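Local structure of extracellular ligand-binding receptor (Sphaerobacter thermophilus, 4ZPJ) at residues 60-65 / 127-132; 68-73 / 335-340; 139-144 / 166-171. The protein probably binds a small solute outside the cell as the substrate-binding component of an ABC transporter, and carries zinc in the crystal. One frame throughout, in Å; residues are numbered along the deposited sequence.

Contact 1: 60-65 / 127-132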
loop_
_atom_site.group_PDB
_atom_site.type_symbol
_atom_site.label_atom_id
_atom_site.label_comp_id
_atom_site.label_asym_id
_atom_site.label_seq_id
_atom_site.Cartn_x
_atom_site.Cartn_y
_atom_site.Cartn_z
ATOM N N LEU A 60 7.234 0.164 14.764
ATOM C CA LEU A 60 6.330 1.253 15.201
ATOM C C LEU A 60 5.106 1.147 14.313
ATOM O O LEU A 60 5.207 1.284 13.077
ATOM C CB LEU A 60 6.979 2.619 14.969
ATOM C CG LEU A 60 6.108 3.819 15.394
ATOM C CD1 LEU A 60 6.140 3.968 16.906
ATOM C CD2 LEU A 60 6.593 5.128 14.782
ATOM N N LEU A 61 3.946 0.883 14.899
ATOM C CA LEU A 61 2.743 0.713 14.078
ATOM C C LEU A 61 1.570 1.350 14.782
ATOM O O LEU A 61 1.621 1.569 16.004
ATOM C CB LEU A 61 2.506 -0.789 13.782
ATOM C CG LEU A 61 3.390 -1.407 12.664
ATOM C CD1 LEU A 61 3.197 -2.920 12.559
ATOM C CD2 LEU A 61 3.137 -0.787 11.309
ATOM N N THR A 62 0.510 1.632 14.022
ATOM C CA THR A 62 -0.754 2.036 14.615
ATOM C C THR A 62 -1.536 0.792 14.810
ATOM O O THR A 62 -1.958 0.170 13.815
ATOM C CB THR A 62 -1.568 3.006 13.744
ATOM O OG1 THR A 62 -0.900 4.249 13.702
ATOM C CG2 THR A 62 -2.926 3.223 14.327
ATOM N N LEU A 63 -1.717 0.397 16.085
ATOM C CA LEU A 63 -2.295 -0.897 16.365
ATOM C C LEU A 63 -3.567 -0.870 17.194
ATOM O O LEU A 63 -4.096 -1.933 17.483
ATOM C CB LEU A 63 -1.283 -1.802 17.058
ATOM C CG LEU A 63 -0.020 -2.183 16.260
ATOM C CD1 LEU A 63 1.041 -2.731 17.232
ATOM C CD2 LEU A 63 -0.394 -3.180 15.194
ATOM N N SER A 64 -4.017 0.320 17.580
ATOM C CA SER A 64 -5.319 0.569 18.194
ATOM C C SER A 64 -5.934 1.835 17.569
ATOM O O SER A 64 -5.318 2.477 16.748
ATOM C CB SER A 64 -5.159 0.790 19.696
ATOM O OG SER A 64 -4.222 1.824 19.923
ATOM N N GLY A 65 -7.144 2.209 17.989
ATOM C CA GLY A 65 -7.954 3.209 17.263
ATOM C C GLY A 65 -8.443 2.643 15.914
ATOM O O GLY A 65 -8.115 1.523 15.522
ATOM N N ILE A 127 5.451 2.296 10.508
ATOM C CA ILE A 127 4.900 3.615 10.284
ATOM C C ILE A 127 3.619 3.609 9.466
ATOM O O ILE A 127 3.614 3.527 8.197
ATOM C CB ILE A 127 5.890 4.574 9.669
ATOM C CG1 ILE A 127 7.234 4.490 10.422
ATOM C CG2 ILE A 127 5.255 5.962 9.688
ATOM C CD1 ILE A 127 8.253 5.508 9.951
ATOM N N THR A 128 2.516 3.682 10.192
ATOM C CA THR A 128 1.236 3.472 9.591
ATOM C C THR A 128 0.720 4.736 8.909
ATOM O O THR A 128 0.336 4.659 7.783
ATOM C CB THR A 128 0.235 2.940 10.644
ATOM O OG1 THR A 128 0.788 1.753 11.203
ATOM C CG2 THR A 128 -1.150 2.622 10.026
ATOM N N LEU A 129 0.712 5.879 9.587
ATOM C CA LEU A 129 0.059 7.093 9.031
ATOM C C LEU A 129 1.064 8.107 8.487
ATOM O O LEU A 129 2.166 8.279 9.053
ATOM C CB LEU A 129 -0.816 7.767 10.078
ATOM C CG LEU A 129 -1.966 6.883 10.613
ATOM C CD1 LEU A 129 -2.787 7.630 11.647
ATOM C CD2 LEU A 129 -2.867 6.348 9.496
ATOM N N SER A 130 0.675 8.777 7.403
ATOM C CA SER A 130 1.510 9.792 6.794
ATOM C C SER A 130 1.804 10.908 7.745
ATOM O O SER A 130 2.938 11.383 7.790
ATOM C CB SER A 130 0.852 10.385 5.530
ATOM O OG SER A 130 0.743 9.404 4.509
ATOM N N ASN A 131 0.811 11.347 8.522
ATOM C CA ASN A 131 1.123 12.359 9.553
ATOM C C ASN A 131 2.125 11.838 10.602
ATOM O O ASN A 131 2.941 12.596 11.072
ATOM C CB ASN A 131 -0.133 13.007 10.195
ATOM C CG ASN A 131 -1.066 11.998 10.873
ATOM O OD1 ASN A 131 -0.755 10.814 11.024
ATOM N ND2 ASN A 131 -2.234 12.484 11.294
ATOM N N GLU A 132 2.112 10.543 10.911
ATOM C CA GLU A 132 3.098 10.003 11.861
ATOM C C GLU A 132 4.504 10.014 11.216
ATOM O O GLU A 132 5.484 10.383 11.840
ATOM C CB GLU A 132 2.732 8.581 12.284
ATOM C CG GLU A 132 1.663 8.450 13.357
ATOM C CD GLU A 132 1.126 7.026 13.480
ATOM O OE1 GLU A 132 1.197 6.190 12.492
ATOM O OE2 GLU A 132 0.595 6.749 14.575
#
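Thr-62 and Thr-128 hold the same first torsion, OG1 beside the backbone N and anti to the carbonyl carbon (chi1 -69° and -56°), and this turns Thr-128 OG1 to the backbone of 60-65 and Thr-62 OG1 to Glu-132. Thr-128 OG1 accepts the N-H of Thr-62 in a nearly straight bond, OG1 to N 2.8 Å. The two threonines also pack side to side, with Thr-62 CB 3.6 Å from Thr-128 CB. Leu-61 crosses Thr-128 at about a right angle and lays CD2 against OG1 at 3.5 Å.

One step back, Ile-127 N donates to Leu-60 O at 2.8 Å, and the N-H···O angle is 178°. This bond continues the pairing of the parallel strands 55-61 and 123-126 just past the second strand. The side chains of Leu-60 and Ile-127 meet only loosely.

The carboxylate of Glu-132 comes up to Thr-62 OG1, with OE2 3.0 Å away. Both groups hydrogen-bond to Ser-101 OG, so three polar side chains meet in a buried spot. Glu-132 OE1 accepts the N-H of Leu-129, the N-cap residue, at 3.0 Å. The bond arrives on the anti side of the carboxylate and out of its plane. Glu-132 thus holds the start of its own helix and, through Ser-101, is linked to Thr-62.

The loops after parallel strands 55-61 and 123-126 meet here at the C-terminal sheet edge, as in the alternating beta-alpha fold of periplasmic binding proteins. Helix 105-117 packs on Leu-60 and Glu-132, helix 68-84 on Leu-61 and Thr-128, and strand 92-100 borders strand 55-61.

Contact 2: 68-73 / 335-340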
loop_
_atom_site.group_PDB
_atom_site.type_symbol
_atom_site.label_atom_id
_atom_site.label_comp_id
_atom_site.label_asym_id
_atom_site.label_seq_id
_atom_site.Cartn_x
_atom_site.Cartn_y
_atom_site.Cartn_z
ATOM N N GLY A 68 -6.060 0.803 13.502
ATOM C CA GLY A 68 -5.361 -0.360 13.998
ATOM C C GLY A 68 -5.416 -1.559 13.123
ATOM O O GLY A 68 -4.502 -2.350 13.080
ATOM N N VAL A 69 -6.500 -1.715 12.418
ATOM C CA VAL A 69 -6.619 -2.801 11.444
ATOM C C VAL A 69 -5.469 -2.823 10.396
ATOM O O VAL A 69 -5.058 -3.898 9.960
ATOM C CB VAL A 69 -8.034 -2.790 10.812
ATOM C CG1 VAL A 69 -8.079 -3.491 9.462
ATOM C CG2 VAL A 69 -9.011 -3.446 11.791
ATOM N N ASN A 70 -4.946 -1.649 10.036
ATOM C CA ASN A 70 -3.857 -1.515 9.073
ATOM C C ASN A 70 -2.512 -1.904 9.690
ATOM O O ASN A 70 -1.748 -2.723 9.126
ATOM C CB ASN A 70 -3.818 -0.086 8.561
ATOM C CG ASN A 70 -2.763 0.123 7.483
ATOM O OD1 ASN A 70 -1.575 -0.219 7.626
ATOM N ND2 ASN A 70 -3.190 0.697 6.402
ATOM N N GLY A 71 -2.236 -1.390 10.886
ATOM C CA GLY A 71 -1.025 -1.844 11.566
ATOM C C GLY A 71 -0.991 -3.346 11.846
ATOM O O GLY A 71 0.037 -4.009 11.637
ATOM N N GLU A 72 -2.117 -3.871 12.326
ATOM C CA GLU A 72 -2.277 -5.312 12.563
ATOM C C GLU A 72 -1.903 -6.126 11.296
ATOM O O GLU A 72 -1.209 -7.156 11.381
ATOM C CB GLU A 72 -3.690 -5.657 13.025
ATOM C CG GLU A 72 -4.151 -5.114 14.402
ATOM C CD GLU A 72 -3.470 -5.790 15.560
ATOM O OE1 GLU A 72 -2.589 -6.604 15.259
ATOM O OE2 GLU A 72 -3.767 -5.492 16.762
ATOM N N GLY A 73 -2.354 -5.660 10.137
ATOM C CA GLY A 73 -2.064 -6.343 8.862
ATOM C C GLY A 73 -0.582 -6.313 8.549
ATOM O O GLY A 73 0.003 -7.293 8.114
ATOM N N GLY A 335 -4.486 -9.716 2.476
ATOM C CA GLY A 335 -4.717 -8.597 1.622
ATOM C C GLY A 335 -3.525 -7.686 1.501
ATOM O O GLY A 335 -2.376 -8.112 1.644
ATOM N N LEU A 336 -3.823 -6.407 1.271
ATOM C CA LEU A 336 -2.833 -5.437 0.861
ATOM C C LEU A 336 -1.820 -5.123 1.941
ATOM O O LEU A 336 -0.601 -5.068 1.688
ATOM C CB LEU A 336 -3.571 -4.131 0.521
ATOM C CG LEU A 336 -3.485 -3.776 -0.945
ATOM C CD1 LEU A 336 -4.721 -3.041 -1.433
ATOM C CD2 LEU A 336 -2.224 -2.924 -1.062
ATOM N N VAL A 337 -2.358 -4.815 3.119
ATOM C CA VAL A 337 -1.556 -4.525 4.268
ATOM C C VAL A 337 -0.740 -5.733 4.773
ATOM O O VAL A 337 0.336 -5.555 5.309
ATOM C CB VAL A 337 -2.400 -3.902 5.414
ATOM C CG1 VAL A 337 -2.955 -2.559 4.952
ATOM C CG2 VAL A 337 -3.548 -4.841 5.840
ATOM N N ASP A 338 -1.277 -6.930 4.656
ATOM C CA ASP A 338 -0.540 -8.146 4.972
ATOM C C ASP A 338 0.572 -8.281 3.977
ATOM O O ASP A 338 1.660 -8.641 4.344
ATOM C CB ASP A 338 -1.413 -9.406 4.901
ATOM C CG ASP A 338 -2.742 -9.283 5.695
ATOM O OD1 ASP A 338 -2.719 -9.274 6.933
ATOM O OD2 ASP A 338 -3.811 -9.269 5.048
ATOM N N TYR A 339 0.294 -8.009 2.696
ATOM C CA TYR A 339 1.297 -8.140 1.665
ATOM C C TYR A 339 2.474 -7.199 1.922
ATOM O O TYR A 339 3.689 -7.584 1.832
ATOM C CB TYR A 339 0.679 -7.864 0.270
ATOM C CG TYR A 339 1.756 -7.680 -0.787
ATOM C CD1 TYR A 339 2.442 -8.752 -1.297
ATOM C CD2 TYR A 339 2.147 -6.404 -1.183
ATOM C CE1 TYR A 339 3.449 -8.569 -2.262
ATOM C CE2 TYR A 339 3.190 -6.205 -2.089
ATOM C CZ TYR A 339 3.818 -7.268 -2.649
ATOM O OH TYR A 339 4.823 -7.023 -3.583
ATOM N N ALA A 340 2.133 -5.953 2.217
ATOM C CA ALA A 340 3.148 -4.917 2.389
ATOM C C ALA A 340 4.053 -5.173 3.609
ATOM O O ALA A 340 5.271 -4.985 3.516
ATOM C CB ALA A 340 2.494 -3.537 2.486
#
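Val-337 and Asp-338 of helix 336-354 meet Asn-70 and Gly-73 of helix 68-84. Gly-335 is the N-cap of helix 336-354, and its N-H is bonded to Asp-338 OD2 at 2.7 Å through the anti lone pair.

Val-337 points at helix 68-84. Its CG1 touches the amide of Asn-70, 3.6 Å from ND2, and its CG2 lies 3.7 Å from Gly-73 CA. Asn-70 reaches over because CG stands anti to the backbone N (chi1 -176°). Gly-73 has no side chain, and Val-337 CG2 occupies the side where one would start. The short helix segments approach to 8.2 Å between axes, at 40°.

Asp-338 follows. Its CA-H points at Gly-73 O, CA to O 3.3 Å. Its OD1 forms a salt bridge with Arg-76, while OD2 holds the helix start. With an alanine here, Arg-76 is likely to lose this charge partner and the N-H of Gly-335 its acceptor.

The contact joins the N-terminal parts of helices 68-84 and 336-354. Asn-70 also meets Thr-128 and bonds weakly to Asn-151 after strand 147-149. Tyr-339 leaves the helix on another side, and its ring meets that of Tyr-309.

Contact 3: 139-144 / 166-171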
loop_
_atom_site.group_PDB
_atom_site.type_symbol
_atom_site.label_atom_id
_atom_site.label_comp_id
_atom_site.label_asym_id
_atom_site.label_seq_id
_atom_site.Cartn_x
_atom_site.Cartn_y
_atom_site.Cartn_z
ATOM N N ILE A 139 13.637 12.836 13.271
ATOM C CA ILE A 139 14.215 12.029 14.367
ATOM C C ILE A 139 14.959 10.817 13.818
ATOM O O ILE A 139 16.081 10.526 14.185
ATOM C CB ILE A 139 13.129 11.590 15.381
ATOM C CG1 ILE A 139 12.693 12.802 16.262
ATOM C CG2 ILE A 139 13.633 10.486 16.283
ATOM C CD1 ILE A 139 11.247 12.750 16.709
ATOM N N LEU A 140 14.327 10.100 12.914
ATOM C CA LEU A 140 14.969 8.938 12.357
ATOM C C LEU A 140 16.259 9.318 11.645
ATOM O O LEU A 140 17.284 8.671 11.845
ATOM C CB LEU A 140 14.021 8.218 11.438
ATOM C CG LEU A 140 12.752 7.644 12.088
ATOM C CD1 LEU A 140 11.873 7.114 10.976
ATOM C CD2 LEU A 140 13.077 6.532 13.064
ATOM N N VAL A 141 16.233 10.401 10.881
ATOM C CA VAL A 141 17.421 10.799 10.093
ATOM C C VAL A 141 18.524 11.306 10.980
ATOM O O VAL A 141 19.684 10.889 10.851
ATOM C CB VAL A 141 17.088 11.844 8.996
ATOM C CG1 VAL A 141 18.376 12.372 8.329
ATOM C CG2 VAL A 141 16.143 11.224 7.968
ATOM N N GLN A 142 18.163 12.156 11.937
ATOM C CA GLN A 142 19.156 12.664 12.874
ATOM C C GLN A 142 19.795 11.509 13.607
ATOM O O GLN A 142 20.991 11.507 13.850
ATOM C CB GLN A 142 18.549 13.639 13.871
ATOM C CG GLN A 142 19.621 14.483 14.575
ATOM C CD GLN A 142 19.174 15.051 15.923
ATOM O OE1 GLN A 142 19.365 16.243 16.210
ATOM N NE2 GLN A 142 18.600 14.194 16.769
ATOM N N ALA A 143 19.002 10.515 13.969
ATOM C CA ALA A 143 19.560 9.347 14.655
ATOM C C ALA A 143 20.290 8.333 13.713
ATOM O O ALA A 143 20.859 7.361 14.175
ATOM C CB ALA A 143 18.469 8.655 15.460
ATOM N N GLU A 144 20.306 8.588 12.410
ATOM C CA GLU A 144 20.960 7.684 11.440
ATOM C C GLU A 144 20.435 6.252 11.620
ATOM O O GLU A 144 21.187 5.287 11.674
ATOM C CB GLU A 144 22.506 7.806 11.503
ATOM C CG GLU A 144 22.992 9.274 11.367
ATOM C CD GLU A 144 24.526 9.465 11.261
ATOM O OE1 GLU A 144 25.229 8.446 11.093
ATOM O OE2 GLU A 144 25.031 10.636 11.320
ATOM N N PRO A 166 19.115 8.473 2.770
ATOM C CA PRO A 166 19.618 7.079 2.640
ATOM C C PRO A 166 19.192 6.161 3.790
ATOM O O PRO A 166 19.215 4.954 3.638
ATOM C CB PRO A 166 21.115 7.213 2.631
ATOM C CG PRO A 166 21.445 8.660 2.828
ATOM C CD PRO A 166 20.174 9.474 2.895
ATOM N N TYR A 167 18.786 6.722 4.922
ATOM C CA TYR A 167 18.267 5.900 5.999
ATOM C C TYR A 167 16.802 5.462 5.798
ATOM O O TYR A 167 16.379 4.528 6.447
ATOM C CB TYR A 167 18.465 6.605 7.359
ATOM C CG TYR A 167 19.915 6.810 7.655
ATOM C CD1 TYR A 167 20.696 5.766 8.108
ATOM C CD2 TYR A 167 20.513 8.043 7.494
ATOM C CE1 TYR A 167 22.055 5.942 8.346
ATOM C CE2 TYR A 167 21.867 8.228 7.741
ATOM C CZ TYR A 167 22.628 7.169 8.147
ATOM O OH TYR A 167 23.976 7.336 8.404
ATOM N N LEU A 168 16.054 6.076 4.867
ATOM C CA LEU A 168 14.628 5.766 4.662
ATOM C C LEU A 168 14.359 4.943 3.405
ATOM O O LEU A 168 14.768 5.316 2.327
ATOM C CB LEU A 168 13.799 7.048 4.562
ATOM C CG LEU A 168 14.038 8.028 5.720
ATOM C CD1 LEU A 168 13.279 9.339 5.509
ATOM C CD2 LEU A 168 13.672 7.390 7.036
ATOM N N PHE A 169 13.690 3.825 3.596
ATOM C CA PHE A 169 13.253 2.954 2.539
ATOM C C PHE A 169 11.768 2.796 2.652
ATOM O O PHE A 169 11.231 2.781 3.769
ATOM C CB PHE A 169 13.900 1.559 2.689
ATOM C CG PHE A 169 15.398 1.553 2.584
ATOM C CD1 PHE A 169 16.191 1.919 3.677
ATOM C CD2 PHE A 169 16.006 1.150 1.446
ATOM C CE1 PHE A 169 17.585 1.933 3.581
ATOM C CE2 PHE A 169 17.417 1.106 1.337
ATOM C CZ PHE A 169 18.198 1.500 2.411
ATOM N N ARG A 170 11.100 2.615 1.533
ATOM C CA ARG A 170 9.676 2.351 1.563
ATOM C C ARG A 170 9.331 1.150 0.743
ATOM O O ARG A 170 9.743 1.058 -0.415
ATOM C CB ARG A 170 8.912 3.595 1.083
ATOM C CG ARG A 170 7.422 3.395 1.061
ATOM C CD ARG A 170 6.691 4.668 1.456
ATOM N NE ARG A 170 6.798 5.643 0.422
ATOM C CZ ARG A 170 6.384 6.898 0.495
ATOM N NH1 ARG A 170 5.792 7.390 1.595
ATOM N NH2 ARG A 170 6.529 7.680 -0.568
ATOM N N VAL A 171 8.583 0.202 1.326
ATOM C CA VAL A 171 8.297 -1.060 0.613
ATOM C C VAL A 171 6.821 -1.161 0.224
ATOM O O VAL A 171 6.398 -2.156 -0.387
ATOM C CB VAL A 171 8.660 -2.307 1.427
ATOM C CG1 VAL A 171 10.143 -2.366 1.725
ATOM C CG2 VAL A 171 7.868 -2.363 2.714
#
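A tyrosine ring lies under a helix end here, beside a small leucine-valine cluster. The contact joins the C-terminal end of helix 130-142 to strand 168-170, an outermost strand of the mixed sheet, and the residues leading into it. Tyr-167 gives its ring face to Glu-144. The CA of Glu-144 stands 3.6 Å from the ring centroid and only 7° off the ring normal, a CH-pi contact. Its CB sits over the hydroxyl end of the same face, 3.4 Å from Tyr-167 CZ.

Glu-144 has positive phi and closes the helix in a Schellman motif, its N bonded back to Val-141 O. That turn sets its backbone over the ring. With CG beside the backbone N (chi1 -53°) and the chain extended beyond, the carboxylate reaches over the hydroxyl and slightly beyond it. Glu-144 OE1 is 3.2 Å from Tyr-167 OH, and the carboxylate and ring planes are 26° apart.

Deeper in, Leu-168 turns the end of its side chain to the helix. Its CD2 meets Leu-140 CD1 at 4.3 Å. Its CD1 meets Val-141 CG2 at 4.2 Å. These contacts are purely apolar and pack the last turn of the helix on the strand.

Strand 147-149 lies next to 168-170 in the sheet, and its Thr-147 touches both Leu-140 and Leu-168. Helix 105-117 packs against Ile-139, Leu-140 and Ala-143. Helix 362-371 meets Tyr-167 through Leu-366, and Lys-362 at its start bonds to Glu-144 O.

In the fold
All three contacts belong to the lobe built on the mixed sheet. Contacts 1 and 2 have centres about 11 Å apart and touch: strand 55-61 leads through the loop into helix 68-84. Contact 3 is about 16 Å from contact 1 and shares helix 130-142 with it, one contact at each end. Contacts 2 and 3 lie about 22 Å apart. Along the chain the segments run 60-65, 68-73, 127-132, 139-144, 166-171 and 335-340, so contacts 1 and 2 interlock and contact 3 falls within the span of contact 2. Contact 2 brings the late helix 336-354 to the first helix, consistent with the periplasmic binding protein fold, where each lobe combines separated parts of the sequence.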